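Local coordinates for lysin (Enterococcus phage IMEEF1, PDB 6IST), which probably cleaves the peptidoglycan of enterococcal cell walls through a calcium-binding CHAP (peptidase C51) domain, as phage endolysins do when releasing progeny, at residues M168-K176 with Q182-L193; Y85-T95 with F104-I112. One frame throughout, in Å; residues are numbered along the deposited sequence.

Interaction 1. Residues M168-K176 with Q182-L193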
# COMPACT_ATOMS: atom_id res chain seq x y z
N MET C 168 -0.23 4.48 -3.28
CA MET C 168 0.26 5.36 -2.24
C MET C 168 0.16 4.54 -0.95
O MET C 168 -0.93 4.08 -0.64
CB MET C 168 -0.67 6.56 -2.13
CG MET C 168 -0.07 7.91 -1.91
SD MET C 168 -1.41 9.14 -1.79
CE MET C 168 -1.51 9.52 -3.52
N PHE C 169 1.26 4.34 -0.22
CA PHE C 169 1.23 3.65 1.07
C PHE C 169 2.54 3.92 1.83
O PHE C 169 3.46 4.49 1.27
CB PHE C 169 1.02 2.18 0.91
CG PHE C 169 2.04 1.50 0.04
CD1 PHE C 169 3.16 0.99 0.59
CD2 PHE C 169 1.81 1.33 -1.34
CE1 PHE C 169 4.07 0.32 -0.19
CE2 PHE C 169 2.75 0.68 -2.16
CZ PHE C 169 3.88 0.16 -1.54
N ILE C 170 2.59 3.52 3.10
CA ILE C 170 3.80 3.63 3.93
C ILE C 170 4.24 2.26 4.26
O ILE C 170 3.41 1.39 4.48
CB ILE C 170 3.48 4.38 5.25
CG1 ILE C 170 3.32 5.89 4.97
CG2 ILE C 170 4.55 4.16 6.34
CD1 ILE C 170 2.77 6.72 6.09
N TYR C 171 5.54 2.08 4.38
CA TYR C 171 6.13 0.85 4.85
C TYR C 171 7.24 1.22 5.77
O TYR C 171 7.74 2.38 5.73
CB TYR C 171 6.58 -0.12 3.74
CG TYR C 171 7.73 0.35 2.92
CD1 TYR C 171 9.05 0.16 3.36
CD2 TYR C 171 7.52 1.04 1.74
CE1 TYR C 171 10.11 0.64 2.64
CE2 TYR C 171 8.59 1.49 0.98
CZ TYR C 171 9.88 1.29 1.43
OH TYR C 171 10.94 1.82 0.65
N TYR C 172 7.60 0.28 6.63
CA TYR C 172 8.70 0.53 7.55
C TYR C 172 9.81 -0.34 7.16
O TYR C 172 9.64 -1.45 6.72
CB TYR C 172 8.40 0.28 9.00
CG TYR C 172 7.22 0.95 9.59
CD1 TYR C 172 6.70 2.13 9.09
CD2 TYR C 172 6.64 0.44 10.71
CE1 TYR C 172 5.59 2.75 9.69
CE2 TYR C 172 5.54 1.06 11.32
CZ TYR C 172 5.04 2.21 10.83
OH TYR C 172 3.93 2.80 11.45
N LYS C 173 11.01 0.15 7.44
CA LYS C 173 12.23 -0.65 7.12
C LYS C 173 13.12 -0.72 8.37
O LYS C 173 13.35 0.26 9.05
CB LYS C 173 13.00 -0.01 5.95
CG LYS C 173 14.38 -0.58 5.64
CD LYS C 173 15.11 0.29 4.61
CE LYS C 173 16.42 -0.41 4.17
NZ LYS C 173 17.08 0.24 3.01
N ARG C 174 13.50 -1.93 8.72
CA ARG C 174 14.39 -2.18 9.84
C ARG C 174 15.78 -2.22 9.24
O ARG C 174 16.08 -3.07 8.42
CB ARG C 174 14.04 -3.54 10.47
CG ARG C 174 14.80 -3.86 11.73
CD ARG C 174 14.37 -2.97 12.86
NE ARG C 174 15.01 -3.33 14.10
CZ ARG C 174 14.97 -2.58 15.20
NH1 ARG C 174 14.33 -1.40 15.22
NH2 ARG C 174 15.60 -3.02 16.30
N THR C 175 16.61 -1.27 9.62
CA THR C 175 17.90 -1.09 8.97
C THR C 175 18.93 -2.04 9.59
O THR C 175 18.73 -2.48 10.69
CB THR C 175 18.40 0.35 9.12
OG1 THR C 175 18.49 0.66 10.50
CG2 THR C 175 17.42 1.32 8.45
N LYS C 176 20.01 -2.30 8.86
CA LYS C 176 21.18 -3.09 9.36
C LYS C 176 21.61 -2.62 10.73
O LYS C 176 21.91 -3.42 11.58
CB LYS C 176 22.41 -2.88 8.46
CG LYS C 176 22.75 -4.00 7.49
CD LYS C 176 24.26 -4.17 7.24
CE LYS C 176 25.11 -2.88 7.19
NZ LYS C 176 24.67 -1.81 6.24
N GLN C 182 10.57 5.06 8.39
CA GLN C 182 9.30 5.01 7.73
C GLN C 182 9.52 5.57 6.30
O GLN C 182 10.21 6.64 6.16
CB GLN C 182 8.28 5.86 8.47
CG GLN C 182 8.03 5.49 9.93
CD GLN C 182 6.71 5.97 10.47
OE1 GLN C 182 5.70 6.09 9.72
NE2 GLN C 182 6.68 6.26 11.78
N TRP C 183 8.90 4.92 5.30
CA TRP C 183 9.03 5.25 3.91
C TRP C 183 7.67 5.40 3.28
O TRP C 183 6.77 4.71 3.66
CB TRP C 183 9.82 4.16 3.19
CG TRP C 183 11.26 4.14 3.51
CD1 TRP C 183 11.85 3.64 4.61
CD2 TRP C 183 12.30 4.67 2.68
NE1 TRP C 183 13.21 3.84 4.54
CE2 TRP C 183 13.51 4.44 3.34
CE3 TRP C 183 12.30 5.31 1.44
CZ2 TRP C 183 14.73 4.81 2.81
CZ3 TRP C 183 13.51 5.66 0.87
CH2 TRP C 183 14.72 5.39 1.55
N PHE C 184 7.53 6.32 2.33
CA PHE C 184 6.26 6.62 1.64
C PHE C 184 6.40 6.35 0.18
O PHE C 184 7.28 6.87 -0.45
CB PHE C 184 5.92 8.04 1.94
CG PHE C 184 4.62 8.55 1.37
CD1 PHE C 184 3.46 7.84 1.43
CD2 PHE C 184 4.59 9.83 0.83
CE1 PHE C 184 2.30 8.35 0.92
CE2 PHE C 184 3.42 10.38 0.33
CZ PHE C 184 2.27 9.61 0.37
N VAL C 185 5.48 5.56 -0.36
CA VAL C 185 5.42 5.29 -1.77
C VAL C 185 4.34 6.14 -2.37
O VAL C 185 3.21 6.15 -1.87
CB VAL C 185 5.12 3.78 -1.99
CG1 VAL C 185 4.90 3.45 -3.45
CG2 VAL C 185 6.26 2.99 -1.38
N ILE C 186 4.72 6.91 -3.39
CA ILE C 186 3.81 7.79 -4.08
C ILE C 186 4.37 8.08 -5.47
O ILE C 186 5.56 8.29 -5.62
CB ILE C 186 3.63 9.13 -3.32
CG1 ILE C 186 2.72 10.10 -4.08
CG2 ILE C 186 4.97 9.78 -3.00
CD1 ILE C 186 2.17 11.25 -3.29
N GLY C 187 3.48 8.08 -6.46
CA GLY C 187 3.87 8.33 -7.88
C GLY C 187 4.95 7.41 -8.42
O GLY C 187 5.76 7.83 -9.22
N GLY C 188 4.97 6.16 -7.98
CA GLY C 188 6.00 5.25 -8.42
C GLY C 188 7.37 5.57 -7.83
O GLY C 188 8.36 5.07 -8.34
N LYS C 189 7.42 6.37 -6.77
CA LYS C 189 8.68 6.72 -6.10
C LYS C 189 8.59 6.37 -4.60
O LYS C 189 7.55 6.10 -4.06
CB LYS C 189 9.00 8.21 -6.19
CG LYS C 189 8.82 8.90 -7.53
CD LYS C 189 9.62 8.24 -8.60
CE LYS C 189 9.91 9.17 -9.78
NZ LYS C 189 8.79 10.04 -10.19
N ARG C 190 9.71 6.41 -3.95
CA ARG C 190 9.73 6.19 -2.53
C ARG C 190 10.42 7.34 -1.81
O ARG C 190 11.45 7.86 -2.23
CB ARG C 190 10.29 4.83 -2.19
CG ARG C 190 11.72 4.63 -2.48
CD ARG C 190 12.06 3.12 -2.45
NE ARG C 190 13.35 2.97 -3.10
CZ ARG C 190 14.52 3.10 -2.51
NH1 ARG C 190 14.64 3.28 -1.20
NH2 ARG C 190 15.61 2.99 -3.25
N ILE C 191 9.84 7.78 -0.72
CA ILE C 191 10.35 8.93 0.04
C ILE C 191 10.62 8.51 1.46
O ILE C 191 9.74 8.00 2.08
CB ILE C 191 9.34 10.07 0.05
CG1 ILE C 191 8.97 10.41 -1.40
CG2 ILE C 191 9.91 11.26 0.85
CD1 ILE C 191 8.08 11.63 -1.59
N TYR C 192 11.84 8.67 1.95
CA TYR C 192 12.16 8.53 3.35
C TYR C 192 11.52 9.66 4.15
O TYR C 192 11.62 10.84 3.78
CB TYR C 192 13.68 8.46 3.62
CG TYR C 192 14.04 8.59 5.06
CD1 TYR C 192 13.73 7.57 5.94
CD2 TYR C 192 14.71 9.72 5.55
CE1 TYR C 192 14.03 7.68 7.30
CE2 TYR C 192 15.02 9.84 6.90
CZ TYR C 192 14.69 8.80 7.76
OH TYR C 192 14.97 8.85 9.07
N LEU C 193 10.75 9.30 5.17
CA LEU C 193 10.07 10.28 5.98
C LEU C 193 10.92 10.67 7.23
O LEU C 193 11.03 9.92 8.16
CB LEU C 193 8.73 9.70 6.43
CG LEU C 193 7.76 9.35 5.31
CD1 LEU C 193 6.63 8.53 5.93
CD2 LEU C 193 7.28 10.51 4.45
O HOH W 1 13.52 1.92 1.32
O HOH W 2 3.28 5.20 10.36
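The antiparallel hairpin of strands 169-174 and 180-186 pairs Phe-169 with Val-185 and Tyr-171 with Trp-183, both hydrogen-bonded pairs, within the five-stranded mixed sheet. The two bonds of the Phe-169 and Val-185 pair differ in straightness: Val-185 N reaches Phe-169 O at 2.8 Å (N-H...O 175°), whereas Phe-169 N to Val-185 O is more bent. On the face bearing these four side chains, the Phe-169 ring lies over Val-185, whose CB sits 3.9 Å from the ring centroid, a CH-pi contact. Val-185 CG2 also reaches the edge of the Tyr-171 ring, 3.6 Å from CE2. Trp-183 CB lies over that ring's face, 3.4 Å from Tyr-171 CZ; the indole and phenol planes are nearly parallel (4°) but slid apart. With chi1 at 68°, Tyr-171 CG stands between its backbone N and carbonyl carbon, which swings the phenol across to Trp-183. Another protein chain stacks an aromatic ring on Phe-169 and packs on Tyr-171. On the other face Ile-170 CG1 packs on Phe-184 CD1 at 4.0 Å, covered by helix 196-208; at the strand's start Met-168 CG meets Phe-184 CZ. Arg-190 NE donates to Leu-232 O, and NH1 weakly to a water bonded to Tyr-171 OH; another water joins Tyr-172 OH to Gln-182 OE1. Backbone bonds set the register, side-chain contacts are chiefly apolar and aromatic, and water links the phenol hydroxyls to polar groups, weakly at Arg-190.

Interaction 2. Residues Y85-T95 with F104-I112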
# COMPACT_ATOMS: atom_id res chain seq x y z
N TYR C 85 9.56 -10.77 31.77
CA TYR C 85 9.07 -10.52 30.47
C TYR C 85 9.94 -9.52 29.72
O TYR C 85 9.65 -9.20 28.59
CB TYR C 85 7.65 -9.96 30.60
CG TYR C 85 6.74 -10.94 31.28
CD1 TYR C 85 6.24 -12.01 30.59
CD2 TYR C 85 6.36 -10.77 32.57
CE1 TYR C 85 5.39 -12.93 31.20
CE2 TYR C 85 5.55 -11.68 33.21
CZ TYR C 85 5.05 -12.73 32.51
OH TYR C 85 4.20 -13.63 33.13
N ALA C 86 11.00 -8.98 30.37
CA ALA C 86 11.77 -7.92 29.73
C ALA C 86 12.52 -8.52 28.55
O ALA C 86 12.82 -7.81 27.59
CB ALA C 86 12.70 -7.19 30.71
N GLN C 87 12.83 -9.80 28.59
CA GLN C 87 13.61 -10.35 27.50
C GLN C 87 12.86 -10.50 26.17
O GLN C 87 13.32 -9.99 25.13
CB GLN C 87 14.20 -11.66 27.93
CG GLN C 87 15.21 -12.13 26.93
CD GLN C 87 15.94 -13.35 27.42
OE1 GLN C 87 15.50 -14.01 28.35
NE2 GLN C 87 17.02 -13.72 26.72
N TYR C 88 11.75 -11.24 26.19
CA TYR C 88 10.95 -11.54 25.01
C TYR C 88 9.56 -10.92 24.98
O TYR C 88 8.95 -10.83 23.93
CB TYR C 88 10.79 -13.02 24.88
CG TYR C 88 12.10 -13.73 24.70
CD1 TYR C 88 12.86 -13.52 23.55
CD2 TYR C 88 12.58 -14.60 25.66
CE1 TYR C 88 14.08 -14.18 23.37
CE2 TYR C 88 13.81 -15.27 25.50
CZ TYR C 88 14.54 -15.05 24.35
OH TYR C 88 15.74 -15.70 24.17
N GLY C 89 9.04 -10.61 26.16
CA GLY C 89 7.69 -10.11 26.33
C GLY C 89 6.60 -11.16 26.27
O GLY C 89 6.81 -12.34 26.09
N HIS C 90 5.38 -10.67 26.47
CA HIS C 90 4.19 -11.48 26.22
C HIS C 90 3.15 -10.52 25.72
O HIS C 90 3.24 -9.34 25.98
CB HIS C 90 3.77 -12.14 27.54
CG HIS C 90 2.57 -13.00 27.40
ND1 HIS C 90 2.50 -14.10 26.58
CD2 HIS C 90 1.35 -12.86 27.94
CE1 HIS C 90 1.29 -14.62 26.63
NE2 HIS C 90 0.57 -13.87 27.46
N THR C 91 2.12 -11.04 25.05
CA THR C 91 1.05 -10.21 24.53
C THR C 91 -0.19 -11.04 24.43
O THR C 91 -0.14 -12.22 24.62
CB THR C 91 1.45 -9.62 23.17
OG1 THR C 91 0.46 -8.69 22.73
CG2 THR C 91 1.66 -10.72 22.07
N GLY C 92 -1.30 -10.35 24.28
CA GLY C 92 -2.60 -11.01 24.05
C GLY C 92 -3.61 -9.85 23.92
O GLY C 92 -3.24 -8.68 23.85
N ILE C 93 -4.90 -10.17 23.77
CA ILE C 93 -5.87 -9.14 23.51
C ILE C 93 -6.84 -9.03 24.68
O ILE C 93 -7.52 -10.04 24.96
CB ILE C 93 -6.70 -9.42 22.25
CG1 ILE C 93 -5.82 -9.64 20.97
CG2 ILE C 93 -7.69 -8.28 21.99
CD1 ILE C 93 -4.90 -8.50 20.61
N ALA C 94 -7.07 -7.82 25.16
CA ALA C 94 -8.02 -7.56 26.34
C ALA C 94 -9.42 -7.73 25.78
O ALA C 94 -9.75 -7.19 24.73
CB ALA C 94 -7.85 -6.19 26.89
N THR C 95 -10.23 -8.54 26.44
CA THR C 95 -11.58 -8.83 25.93
C THR C 95 -12.65 -8.11 26.71
O THR C 95 -13.86 -8.12 26.31
CB THR C 95 -11.87 -10.32 25.95
OG1 THR C 95 -11.48 -10.91 27.19
CG2 THR C 95 -11.08 -10.96 24.82
N PHE C 104 -7.57 -8.19 35.03
CA PHE C 104 -8.17 -8.05 33.75
C PHE C 104 -8.25 -9.41 33.04
O PHE C 104 -7.61 -10.39 33.44
CB PHE C 104 -7.39 -7.00 32.91
CG PHE C 104 -5.98 -7.42 32.53
CD1 PHE C 104 -4.90 -7.12 33.35
CD2 PHE C 104 -5.75 -8.03 31.36
CE1 PHE C 104 -3.62 -7.50 33.05
CE2 PHE C 104 -4.47 -8.46 31.03
CZ PHE C 104 -3.41 -8.14 31.85
N VAL C 105 -9.04 -9.47 31.98
CA VAL C 105 -9.14 -10.62 31.15
C VAL C 105 -8.61 -10.38 29.74
O VAL C 105 -9.00 -9.46 29.10
CB VAL C 105 -10.60 -11.10 31.09
CG1 VAL C 105 -10.76 -12.25 30.16
CG2 VAL C 105 -11.07 -11.49 32.49
N SER C 106 -7.71 -11.23 29.27
CA SER C 106 -7.24 -11.22 27.92
C SER C 106 -7.23 -12.66 27.31
O SER C 106 -7.18 -13.67 28.05
CB SER C 106 -5.88 -10.46 27.80
OG SER C 106 -4.84 -11.19 28.44
N VAL C 107 -7.28 -12.78 25.97
CA VAL C 107 -7.12 -14.04 25.28
C VAL C 107 -5.71 -14.02 24.75
O VAL C 107 -5.30 -13.02 24.12
CB VAL C 107 -8.10 -14.15 24.14
CG1 VAL C 107 -7.73 -15.24 23.20
CG2 VAL C 107 -9.45 -14.36 24.72
N ASP C 108 -4.96 -15.01 25.16
CA ASP C 108 -3.52 -15.05 24.90
C ASP C 108 -3.19 -16.46 24.42
O ASP C 108 -3.81 -17.44 24.85
CB ASP C 108 -2.63 -14.91 26.14
CG ASP C 108 -2.94 -13.74 27.10
OD1 ASP C 108 -3.71 -12.80 26.84
OD2 ASP C 108 -2.17 -13.70 28.12
N GLN C 109 -2.19 -16.58 23.53
CA GLN C 109 -1.55 -17.87 23.24
C GLN C 109 -0.33 -18.03 24.00
O GLN C 109 0.34 -17.04 24.32
CB GLN C 109 -1.23 -18.01 21.75
CG GLN C 109 -2.47 -18.08 20.92
CD GLN C 109 -2.28 -18.26 19.44
OE1 GLN C 109 -3.22 -18.70 18.79
NE2 GLN C 109 -1.13 -17.87 18.88
N ASN C 110 -0.02 -19.29 24.31
CA ASN C 110 1.23 -19.64 24.96
C ASN C 110 1.39 -19.14 26.35
O ASN C 110 2.53 -18.87 26.83
CB ASN C 110 2.44 -19.27 24.10
CG ASN C 110 3.58 -20.26 24.27
OD1 ASN C 110 3.36 -21.41 24.58
ND2 ASN C 110 4.78 -19.80 24.12
N TRP C 111 0.27 -19.04 27.06
CA TRP C 111 0.25 -18.66 28.47
C TRP C 111 0.04 -19.91 29.28
O TRP C 111 0.87 -20.22 30.15
CB TRP C 111 -0.81 -17.59 28.79
CG TRP C 111 -0.88 -17.25 30.26
CD1 TRP C 111 -1.72 -17.80 31.20
CD2 TRP C 111 -0.02 -16.37 30.95
NE1 TRP C 111 -1.45 -17.29 32.41
CE2 TRP C 111 -0.45 -16.36 32.30
CE3 TRP C 111 0.99 -15.49 30.56
CZ2 TRP C 111 0.15 -15.57 33.26
CZ3 TRP C 111 1.58 -14.72 31.49
CH2 TRP C 111 1.16 -14.75 32.86
N ILE C 112 -1.08 -20.58 29.05
CA ILE C 112 -1.35 -21.89 29.65
C ILE C 112 -0.59 -22.97 28.90
O ILE C 112 -0.64 -23.03 27.65
CB ILE C 112 -2.85 -22.18 29.60
CG1 ILE C 112 -3.51 -21.30 30.65
CG2 ILE C 112 -3.14 -23.65 29.92
CD1 ILE C 112 -4.98 -21.11 30.35
O HOH W 3 -1.25 -14.01 22.59
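His-90 NE2 donates to Asp-108 OD2 at 2.8 Å, with an N-H...O angle of 161°. The acceptor lies in the imidazole plane, yet the bond meets the carboxylate from above its own plane, the two planes being 62° apart. With CG anti to the backbone N (chi1 -179°), the His-90 ring extends toward Asp-108 and Trp-111; Trp-111 CE3 covers one face, 3.5 Å from His-90 NE2. Gln-109 O lies at the ring edge, 3.5 Å from His-90 CE1. In the second shell, Ser-106 OG donates to Asp-108 OD1 at 2.5 Å from the syn side, tilted out of the plane, and His-127 NE2 also bonds Asp-108 OD2, so both carboxylate oxygens are held. Gly-92 CA approaches Asp-108 OD1 to 3.5 Å, the backbone passing close beside the carboxylate. Farther along, the paired backbones fix the register: Ile-93 N to Val-107 O and Val-107 N to Ile-93 O are both 2.9 Å. His-90 also touches Cys-29 of helix 29-41, an arrangement consistent with a Cys-His-Asp triad, as in cysteine peptidases of this family. Within the antiparallel sheet, strand 90-94 runs between strands 77-80 and 103-108, while Val-107 packs on Leu-32 of helix 29-41.

From the N terminus, the chain passes the calcium-binding loop and helix 29-41 before reaching interaction 2, in which 104-112 returns against 85-95 after eight intervening residues. Interaction 1 comes later, beyond strands 123-128 and 132-137 and an unmodelled stretch, 144-167; there 182-193 folds back on 168-176 after only five residues. The two closures follow in series and neither nests nor crosses. Interaction 2 joins two adjacent inner strands of the six-stranded antiparallel sheet, whereas interaction 1 belongs to a separate five-stranded mixed sheet. Their centres are 31 Å apart on opposite sides of the chain's centre, and their nearest atoms remain about 11 Å apart.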